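PDB 4ZAS: CalS13 from Micromonospora echinospora, which probably transfers an amino group to a nucleotide-linked sugar, using pyridoxal 5'-phosphate as cofactor. Local coordinates for residues A65-G68 / S69-N73; V168-N171 / R172-A175; R340-D344 / A345-T349; S394-V397 / E398-S402. One frame throughout, in Å; residues are numbered along the deposited sequence.

Contact 1 (A65-G68 / S69-N73); sequences AAVG and SRIGN
Val67 and Ile71, one turn apart in helix 58-71, lie side by side and point the same way, with Val67 CG1 3.7 Å from Ile71 CD1. In Ile71 the CG1 branch stands anti to the carbonyl carbon (chi1 -68°) and continues extended to CD1, which brings the terminal methyl back along the helix to the valine. Both also press on Phe231 of strand 230-233, so branched apolar residues suit this buried side. Arg70 departs differently: its CG passes 3.4 Å from Ala66 O, then the extended chain leads away and NH1 forms a salt bridge with Asp289 of helix 275-305. Small Ala66 meets Leu285 of that same helix. At the helix end, Gly68 O accepts from Gly72 N at 2.8 Å and, weakly, from Asn73 N at 3.1 Å. A CB on Gly68 would come close to Asn73 O, and Gly72 has a positive phi (88°) that glycine tolerates easily; the two glycines thus let the chain turn tightly. Asn73 ND2, buried, bonds to Leu234 O and Gly208 O. The chemistry is therefore divided: apolar contact fastens the sheet side, Arg70 spends its charge on Asp289 outside this turn, and the turn itself supplies amide donors to Gly68 O.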
loop_
_atom_site.group_PDB
_atom_site.type_symbol
_atom_site.label_atom_id
_atom_site.label_comp_id
_atom_site.label_asym_id
_atom_site.label_seq_id
_atom_site.Cartn_x
_atom_site.Cartn_y
_atom_site.Cartn_z
ATOM N N ALA A 65 5.760 19.357 -3.263
ATOM C CA ALA A 65 6.018 20.640 -3.906
ATOM C C ALA A 65 7.379 20.660 -4.597
ATOM O O ALA A 65 7.500 21.135 -5.725
ATOM C CB ALA A 65 5.929 21.774 -2.892
ATOM N N ALA A 66 8.393 20.119 -3.923
ATOM C CA ALA A 66 9.763 20.108 -4.445
ATOM C C ALA A 66 9.853 19.266 -5.699
ATOM O O ALA A 66 10.508 19.653 -6.667
ATOM C CB ALA A 66 10.724 19.600 -3.410
ATOM N N VAL A 67 9.212 18.102 -5.670
ATOM C CA VAL A 67 9.142 17.265 -6.856
ATOM C C VAL A 67 8.452 18.041 -7.983
ATOM O O VAL A 67 8.925 18.064 -9.127
ATOM C CB VAL A 67 8.414 15.945 -6.577
ATOM C CG1 VAL A 67 8.134 15.249 -7.874
ATOM C CG2 VAL A 67 9.261 15.041 -5.692
ATOM N N GLY A 68 7.329 18.675 -7.645
ATOM C CA GLY A 68 6.549 19.422 -8.611
ATOM C C GLY A 68 7.365 20.533 -9.235
ATOM O O GLY A 68 7.273 20.804 -10.439
ATOM N N SER A 69 8.201 21.149 -8.412
ATOM C CA SER A 69 8.991 22.285 -8.840
ATOM C C SER A 69 10.044 21.841 -9.854
ATOM O O SER A 69 10.337 22.561 -10.803
ATOM C CB SER A 69 9.656 22.942 -7.628
ATOM O OG SER A 69 10.242 24.183 -7.969
ATOM N N ARG A 70 10.565 20.631 -9.673
ATOM C CA ARG A 70 11.570 20.076 -10.573
ATOM C C ARG A 70 10.975 19.622 -11.878
ATOM O O ARG A 70 11.477 19.936 -12.954
ATOM C CB ARG A 70 12.265 18.894 -9.918
ATOM C CG ARG A 70 13.129 19.288 -8.757
ATOM C CD ARG A 70 14.201 18.258 -8.594
ATOM N NE ARG A 70 15.202 18.653 -7.622
ATOM C CZ ARG A 70 16.452 18.236 -7.703
ATOM N NH1 ARG A 70 16.787 17.436 -8.710
ATOM N NH2 ARG A 70 17.354 18.618 -6.806
ATOM N N ILE A 71 9.888 18.873 -11.767
ATOM C CA ILE A 71 9.213 18.317 -12.924
ATOM C C ILE A 71 8.590 19.457 -13.707
ATOM O O ILE A 71 8.453 19.383 -14.913
ATOM C CB ILE A 71 8.187 17.270 -12.496
ATOM C CG1 ILE A 71 8.908 16.047 -11.934
ATOM C CG2 ILE A 71 7.277 16.894 -13.657
ATOM C CD1 ILE A 71 8.000 14.955 -11.537
ATOM N N GLY A 72 8.222 20.528 -13.021
ATOM C CA GLY A 72 7.620 21.658 -13.704
ATOM C C GLY A 72 6.124 21.496 -13.824
ATOM O O GLY A 72 5.502 22.155 -14.642
ATOM N N ASN A 73 5.562 20.615 -12.996
ATOM C CA ASN A 73 4.122 20.360 -12.897
ATOM C C ASN A 73 3.749 20.189 -11.426
ATOM O O ASN A 73 4.181 19.229 -10.781
ATOM C CB ASN A 73 3.736 19.112 -13.682
ATOM C CG ASN A 73 2.238 18.858 -13.689
ATOM O OD1 ASN A 73 1.482 19.471 -12.928
ATOM N ND2 ASN A 73 1.808 17.906 -14.508
#

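Contact 2 (V168-N171 / R172-A175); sequences VDLN and RLRA
Asp169 and Arg172 meet at the start of helix 170-180, where the aspartate takes the N-cap position. Among the polar contacts, the capping bond comes first: Asp169 OD1 accepts from Arg172 N at 2.8 Å, with an N-H...O angle of 151° and the donor lying nearly along the carboxylate C-O axis. The carboxylate gets there because CG stands anti to the backbone N (chi1 -168°), which turns it toward the first-turn amide of Arg172. OD1 also lies 3.1 Å from Arg172 CB. Aspartate suits the site because its short side chain brings an acceptor to an amide of the first turn, which has no preceding helical turn to bond to. Were Asp169 replaced by an alanine, Arg172 N would probably lose this acceptor and the first turn could fray. Backbone bonds follow, from Leu173 N to Asp169 O at 3.1 Å and from Arg174 N to Leu170 O at 2.8 Å.

Between the charged groups there is no direct pairing: the carboxylate and guanidinium planes are 79° apart, and Arg172 bends at chi2 to give its NH2 to Asp145 in a salt bridge. The apolar contact is Leu170 CD2 with Leu173 CD2, 4.0 Å apart, the two chains side by side and pointing the same way. They turn inward, Leu173 onto Val190 of strand 189-193 and Leu147 of helix 144-150, as befits the helix of a beta-alpha-beta unit. A negative carboxylate at the N-terminus of the helix is likely to be favoured by the helix dipole as well as by its bond.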
loop_
_atom_site.group_PDB
_atom_site.type_symbol
_atom_site.label_atom_id
_atom_site.label_comp_id
_atom_site.label_asym_id
_atom_site.label_seq_id
_atom_site.Cartn_x
_atom_site.Cartn_y
_atom_site.Cartn_z
ATOM N N VAL A 168 9.483 6.754 -24.125
ATOM C CA VAL A 168 8.580 6.470 -25.236
ATOM C C VAL A 168 8.414 7.721 -26.111
ATOM O O VAL A 168 8.475 8.846 -25.607
ATOM C CB VAL A 168 7.233 5.990 -24.687
ATOM C CG1 VAL A 168 6.192 5.860 -25.793
ATOM C CG2 VAL A 168 7.430 4.670 -23.941
ATOM N N ASP A 169 8.247 7.549 -27.418
ATOM C CA ASP A 169 7.950 8.697 -28.270
ATOM C C ASP A 169 6.548 9.197 -27.969
ATOM O O ASP A 169 5.590 8.729 -28.568
ATOM C CB ASP A 169 8.043 8.343 -29.751
ATOM C CG ASP A 169 8.028 9.570 -30.633
ATOM O OD1 ASP A 169 6.980 10.246 -30.706
ATOM O OD2 ASP A 169 9.065 9.852 -31.268
ATOM N N LEU A 170 6.417 10.153 -27.060
ATOM C CA LEU A 170 5.091 10.523 -26.572
ATOM C C LEU A 170 4.291 11.265 -27.651
ATOM O O LEU A 170 3.074 11.119 -27.752
ATOM C CB LEU A 170 5.204 11.347 -25.272
ATOM C CG LEU A 170 5.771 10.605 -24.038
ATOM C CD1 LEU A 170 5.938 11.506 -22.803
ATOM C CD2 LEU A 170 4.977 9.358 -23.678
ATOM N N ASN A 171 4.987 12.016 -28.488
ATOM C CA ASN A 171 4.364 12.722 -29.602
ATOM C C ASN A 171 3.610 11.748 -30.515
ATOM O O ASN A 171 2.476 11.990 -30.934
ATOM C CB ASN A 171 5.441 13.431 -30.416
ATOM C CG ASN A 171 5.843 14.741 -29.820
ATOM O OD1 ASN A 171 5.475 15.055 -28.686
ATOM N ND2 ASN A 171 6.666 15.490 -30.545
ATOM N N ARG A 172 4.258 10.633 -30.811
ATOM C CA ARG A 172 3.667 9.611 -31.643
ATOM C C ARG A 172 2.512 8.942 -30.912
ATOM O O ARG A 172 1.455 8.720 -31.488
ATOM C CB ARG A 172 4.741 8.585 -32.036
ATOM C CG ARG A 172 4.267 7.457 -32.916
ATOM C CD ARG A 172 3.737 7.979 -34.240
ATOM N NE ARG A 172 3.222 6.871 -35.028
ATOM C CZ ARG A 172 2.379 6.994 -36.044
ATOM N NH1 ARG A 172 1.940 8.194 -36.425
ATOM N NH2 ARG A 172 1.974 5.902 -36.675
ATOM N N LEU A 173 2.726 8.636 -29.634
ATOM C CA LEU A 173 1.716 7.991 -28.808
ATOM C C LEU A 173 0.439 8.805 -28.828
ATOM O O LEU A 173 -0.651 8.257 -29.003
ATOM C CB LEU A 173 2.214 7.821 -27.374
ATOM C CG LEU A 173 1.177 7.346 -26.351
ATOM C CD1 LEU A 173 0.748 5.920 -26.644
ATOM C CD2 LEU A 173 1.739 7.471 -24.954
ATOM N N ARG A 174 0.595 10.121 -28.699
ATOM C CA ARG A 174 -0.536 11.038 -28.691
ATOM C C ARG A 174 -1.218 11.049 -30.047
ATOM O O ARG A 174 -2.437 10.961 -30.123
ATOM C CB ARG A 174 -0.086 12.454 -28.307
ATOM C CG ARG A 174 -1.221 13.462 -28.175
ATOM C CD ARG A 174 -0.839 14.683 -27.344
ATOM N NE ARG A 174 -1.985 15.088 -26.551
ATOM C CZ ARG A 174 -2.155 14.847 -25.261
ATOM N NH1 ARG A 174 -1.204 14.264 -24.552
ATOM N NH2 ARG A 174 -3.270 15.253 -24.666
ATOM N N ALA A 175 -0.437 11.115 -31.118
ATOM C CA ALA A 175 -1.019 11.115 -32.457
ATOM C C ALA A 175 -1.747 9.809 -32.747
ATOM O O ALA A 175 -2.817 9.798 -33.343
ATOM C CB ALA A 175 0.053 11.342 -33.498
#

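Contact 3 (R340-D344 / A345-T349); sequences RRLLD and AGIAT
A Schellman motif closes helix 335-344, and the apolar contact that goes with it, Leu342 against Ile347, joins the last turn to the loop that follows, far out from the centre of the chain. Two backbone bonds define it: Ile347 N gives to Leu342 O at 2.8 Å, and Gly346 N gives to Leu343 O at 3.0 Å. The second donor stands well above the carbonyl plane, 67° out of it and off the lone pairs. Gly346 has a positive phi (81°), where a side chain would collide with the carbonyl oxygen of Ala345, so glycine fits this place.

The side chains then span the motif. Leu342 and Ile347 meet at an angle, with Leu342 CD2 3.8 Å from Ile347 CG2 and Leu342 CB 4.0 Å from Ile347 CB. Ile347 CG2 stands anti to its own backbone N (chi1 -58° for CG1), which leaves CG1 and CD1 to run past Leu342 O and CG. Farther on, Thr349 crosses Leu342 at about a right angle, and its OG1 lies 3.7 Å from Leu342 CD2. On the outer side of the helix, Arg340 NH1 forms a salt bridge of 2.9 Å with Asp344 OD1, a pairing one turn apart that suits long and short charged residues in solvent.

Leu342 and Ile347 both lean on Thr399 of helix 390-401, Thr349 packs on Val380 and Ile382 of strand 379-382, and Gly346 and Ala348 make backbone hydrogen bonds with Ile30 near the start of the chain.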
loop_
_atom_site.group_PDB
_atom_site.type_symbol
_atom_site.label_atom_id
_atom_site.label_comp_id
_atom_site.label_asym_id
_atom_site.label_seq_id
_atom_site.Cartn_x
_atom_site.Cartn_y
_atom_site.Cartn_z
ATOM N N ARG A 340 26.888 -15.518 -17.463
ATOM C CA ARG A 340 27.795 -16.384 -16.726
ATOM C C ARG A 340 29.216 -15.828 -16.741
ATOM O O ARG A 340 29.876 -15.752 -15.709
ATOM C CB ARG A 340 27.784 -17.785 -17.332
ATOM C CG ARG A 340 28.594 -18.820 -16.587
ATOM C CD ARG A 340 28.231 -18.851 -15.111
ATOM N NE ARG A 340 28.531 -20.159 -14.538
ATOM C CZ ARG A 340 29.754 -20.575 -14.224
ATOM N NH1 ARG A 340 30.792 -19.762 -14.379
ATOM N NH2 ARG A 340 29.939 -21.791 -13.724
ATOM N N ARG A 341 29.662 -15.400 -17.918
ATOM C CA ARG A 341 31.002 -14.851 -18.096
ATOM C C ARG A 341 31.208 -13.604 -17.236
ATOM O O ARG A 341 32.209 -13.494 -16.528
ATOM C CB ARG A 341 31.231 -14.518 -19.573
ATOM C CG ARG A 341 32.590 -13.954 -19.950
ATOM C CD ARG A 341 33.633 -15.022 -20.136
ATOM N NE ARG A 341 34.796 -14.468 -20.831
ATOM C CZ ARG A 341 35.896 -15.154 -21.142
ATOM N NH1 ARG A 341 36.002 -16.440 -20.821
ATOM N NH2 ARG A 341 36.888 -14.554 -21.798
ATOM N N LEU A 342 30.256 -12.673 -17.283
ATOM C CA LEU A 342 30.381 -11.436 -16.513
ATOM C C LEU A 342 30.276 -11.700 -15.016
ATOM O O LEU A 342 30.847 -10.959 -14.218
ATOM C CB LEU A 342 29.332 -10.406 -16.925
ATOM C CG LEU A 342 29.803 -9.365 -17.940
ATOM C CD1 LEU A 342 30.071 -10.024 -19.262
ATOM C CD2 LEU A 342 28.779 -8.245 -18.101
ATOM N N LEU A 343 29.560 -12.754 -14.632
ATOM C CA LEU A 343 29.437 -13.090 -13.215
ATOM C C LEU A 343 30.793 -13.518 -12.662
ATOM O O LEU A 343 31.159 -13.151 -11.552
ATOM C CB LEU A 343 28.430 -14.217 -12.991
ATOM C CG LEU A 343 28.126 -14.505 -11.520
ATOM C CD1 LEU A 343 27.506 -13.280 -10.858
ATOM C CD2 LEU A 343 27.280 -15.756 -11.333
ATOM N N ASP A 344 31.555 -14.255 -13.465
ATOM C CA ASP A 344 32.898 -14.691 -13.080
ATOM C C ASP A 344 33.871 -13.529 -12.896
ATOM O O ASP A 344 34.844 -13.640 -12.157
ATOM C CB ASP A 344 33.462 -15.645 -14.128
ATOM C CG ASP A 344 32.663 -16.930 -14.242
ATOM O OD1 ASP A 344 31.759 -17.165 -13.407
ATOM O OD2 ASP A 344 32.960 -17.725 -15.158
ATOM N N ALA A 345 33.607 -12.424 -13.584
ATOM C CA ALA A 345 34.427 -11.226 -13.478
ATOM C C ALA A 345 33.895 -10.293 -12.388
ATOM O O ALA A 345 34.400 -9.183 -12.194
ATOM C CB ALA A 345 34.488 -10.512 -14.822
ATOM N N GLY A 346 32.873 -10.744 -11.672
ATOM C CA GLY A 346 32.342 -9.960 -10.579
ATOM C C GLY A 346 31.391 -8.876 -11.010
ATOM O O GLY A 346 31.226 -7.859 -10.333
ATOM N N ILE A 347 30.749 -9.103 -12.143
ATOM C CA ILE A 347 29.821 -8.137 -12.683
ATOM C C ILE A 347 28.413 -8.704 -12.616
ATOM O O ILE A 347 28.121 -9.756 -13.187
ATOM C CB ILE A 347 30.203 -7.758 -14.108
ATOM C CG1 ILE A 347 31.618 -7.201 -14.116
ATOM C CG2 ILE A 347 29.203 -6.747 -14.668
ATOM C CD1 ILE A 347 32.254 -7.249 -15.487
ATOM N N ALA A 348 27.561 -8.042 -11.848
ATOM C CA ALA A 348 26.179 -8.459 -11.756
ATOM C C ALA A 348 25.444 -8.099 -13.033
ATOM O O ALA A 348 25.667 -7.043 -13.606
ATOM C CB ALA A 348 25.515 -7.828 -10.565
ATOM N N THR A 349 24.510 -8.951 -13.419
ATOM C CA THR A 349 23.836 -8.862 -14.696
ATOM C C THR A 349 22.437 -9.464 -14.534
ATOM O O THR A 349 22.299 -10.449 -13.811
ATOM C CB THR A 349 24.673 -9.611 -15.753
ATOM O OG1 THR A 349 25.562 -8.684 -16.392
ATOM C CG2 THR A 349 23.818 -10.247 -16.786
#

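Contact 4 (S394-V397 / E398-S402); sequences SHVV and ETIKS
Thr399 doubles the alpha-helical hydrogen bond to His395 O in helix 390-401: its OG1 donates at 2.6 Å and its backbone N at 2.9 Å, the two reaching that oxygen from opposite faces of the carbonyl plane. Threonine is apt here because OG1, anti to its own carbonyl carbon (chi1 -61°), turns back to the carbonyl four residues earlier. The same hydroxyl oxygen lies 3.6 Å above the plane of the His395 ring, over its centre. The ring's NE2 bonds to Ala345 O, so an alanine in place of His395 would probably leave Ala345 O without its donor and take away the ring beside the threonine hydroxyl. One turn later the pattern differs: Ser402 OG gives to Thr399 O at 2.6 Å, in the carbonyl plane and on a lone pair, as the helix ends.

Outward from these bonds the packing is apolar. Val396 and Ile400 point the same way and sit together against Ile382 of strand 379-382, while Val397 faces Phe301 and Tyr302 of helix 275-305; branched residues suit these buried sides. Lys401 runs extended alongside Val397, its CE methylene 4.0 Å from Val397 CG1.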
loop_
_atom_site.group_PDB
_atom_site.type_symbol
_atom_site.label_atom_id
_atom_site.label_comp_id
_atom_site.label_asym_id
_atom_site.label_seq_id
_atom_site.Cartn_x
_atom_site.Cartn_y
_atom_site.Cartn_z
ATOM N N SER A 394 35.570 0.304 -16.859
ATOM C CA SER A 394 36.528 -0.297 -17.774
ATOM C C SER A 394 36.437 -1.813 -17.725
ATOM O O SER A 394 36.531 -2.490 -18.747
ATOM C CB SER A 394 37.950 0.134 -17.420
ATOM O OG SER A 394 38.103 1.534 -17.552
ATOM N N HIS A 395 36.252 -2.333 -16.520
ATOM C CA HIS A 395 36.205 -3.764 -16.297
ATOM C C HIS A 395 35.050 -4.439 -17.010
ATOM O O HIS A 395 35.198 -5.550 -17.512
ATOM C CB HIS A 395 36.117 -4.059 -14.812
ATOM C CG HIS A 395 36.137 -5.516 -14.501
ATOM N ND1 HIS A 395 37.209 -6.325 -14.801
ATOM C CD2 HIS A 395 35.202 -6.321 -13.944
ATOM C CE1 HIS A 395 36.940 -7.565 -14.430
ATOM N NE2 HIS A 395 35.726 -7.588 -13.909
ATOM N N VAL A 396 33.896 -3.778 -17.015
ATOM C CA VAL A 396 32.716 -4.257 -17.726
ATOM C C VAL A 396 32.981 -4.333 -19.219
ATOM O O VAL A 396 32.796 -5.375 -19.854
ATOM C CB VAL A 396 31.514 -3.362 -17.446
ATOM C CG1 VAL A 396 30.367 -3.699 -18.396
ATOM C CG2 VAL A 396 31.100 -3.484 -15.986
ATOM N N VAL A 397 33.428 -3.215 -19.769
ATOM C CA VAL A 397 33.768 -3.139 -21.171
ATOM C C VAL A 397 34.816 -4.178 -21.534
ATOM O O VAL A 397 34.677 -4.899 -22.527
ATOM C CB VAL A 397 34.271 -1.738 -21.505
ATOM C CG1 VAL A 397 34.926 -1.697 -22.875
ATOM C CG2 VAL A 397 33.148 -0.717 -21.359
ATOM N N GLU A 398 35.849 -4.282 -20.705
ATOM C CA GLU A 398 36.969 -5.184 -20.988
ATOM C C GLU A 398 36.486 -6.632 -20.990
ATOM O O GLU A 398 36.878 -7.433 -21.841
ATOM C CB GLU A 398 38.080 -4.987 -19.956
ATOM C CG GLU A 398 39.518 -5.181 -20.443
ATOM C CD GLU A 398 39.904 -4.245 -21.589
ATOM O OE1 GLU A 398 39.309 -3.143 -21.702
ATOM O OE2 GLU A 398 40.840 -4.597 -22.347
ATOM N N THR A 399 35.615 -6.950 -20.039
ATOM C CA THR A 399 35.066 -8.295 -19.901
ATOM C C THR A 399 34.196 -8.710 -21.083
ATOM O O THR A 399 34.349 -9.810 -21.612
ATOM C CB THR A 399 34.219 -8.418 -18.627
ATOM O OG1 THR A 399 35.040 -8.158 -17.485
ATOM C CG2 THR A 399 33.591 -9.816 -18.523
ATOM N N ILE A 400 33.306 -7.812 -21.505
ATOM C CA ILE A 400 32.416 -8.067 -22.635
ATOM C C ILE A 400 33.256 -8.323 -23.894
ATOM O O ILE A 400 32.934 -9.203 -24.693
ATOM C CB ILE A 400 31.400 -6.894 -22.837
ATOM C CG1 ILE A 400 30.500 -6.744 -21.610
ATOM C CG2 ILE A 400 30.555 -7.113 -24.074
ATOM C CD1 ILE A 400 29.485 -5.596 -21.682
ATOM N N LYS A 401 34.347 -7.573 -24.044
ATOM C CA LYS A 401 35.262 -7.713 -25.187
ATOM C C LYS A 401 36.088 -9.018 -25.174
ATOM O O LYS A 401 36.653 -9.415 -26.202
ATOM C CB LYS A 401 36.203 -6.500 -25.249
ATOM C CG LYS A 401 35.574 -5.242 -25.864
ATOM C CD LYS A 401 36.547 -4.066 -25.893
ATOM C CE LYS A 401 35.927 -2.829 -26.536
ATOM N NZ LYS A 401 36.813 -1.631 -26.412
ATOM N N SER A 402 36.185 -9.667 -24.013
ATOM C CA SER A 402 36.919 -10.930 -23.899
ATOM C C SER A 402 36.108 -12.083 -24.476
ATOM O O SER A 402 36.546 -13.225 -24.481
ATOM C CB SER A 402 37.272 -11.232 -22.439
ATOM O OG SER A 402 36.124 -11.665 -21.715
#

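In the fold
Contacts 3 and 4 form a single neighbourhood, their centres about 10 Å apart. The joint between them is polar at Ala345 O and His395 NE2, 2.7 Å apart, and at Arg341 NH2 and Ser402 OG, 3.0 Å apart; Ile347 CD1 packs 3.5 Å from His395 CD2, so the end of helix 335-344 and its loop are bound to helix 390-401 by both kinds of contact. Contacts 1 and 2 lie elsewhere, on helices that flank the large mixed sheet, with centres about 23 Å from each other and 36 to 39 Å from the pair. All four lie away from the annotated sites; in contact 3 the Leu343 side chain is about 10 Å from a bound dTDP-4-keto-6-deoxyglucose.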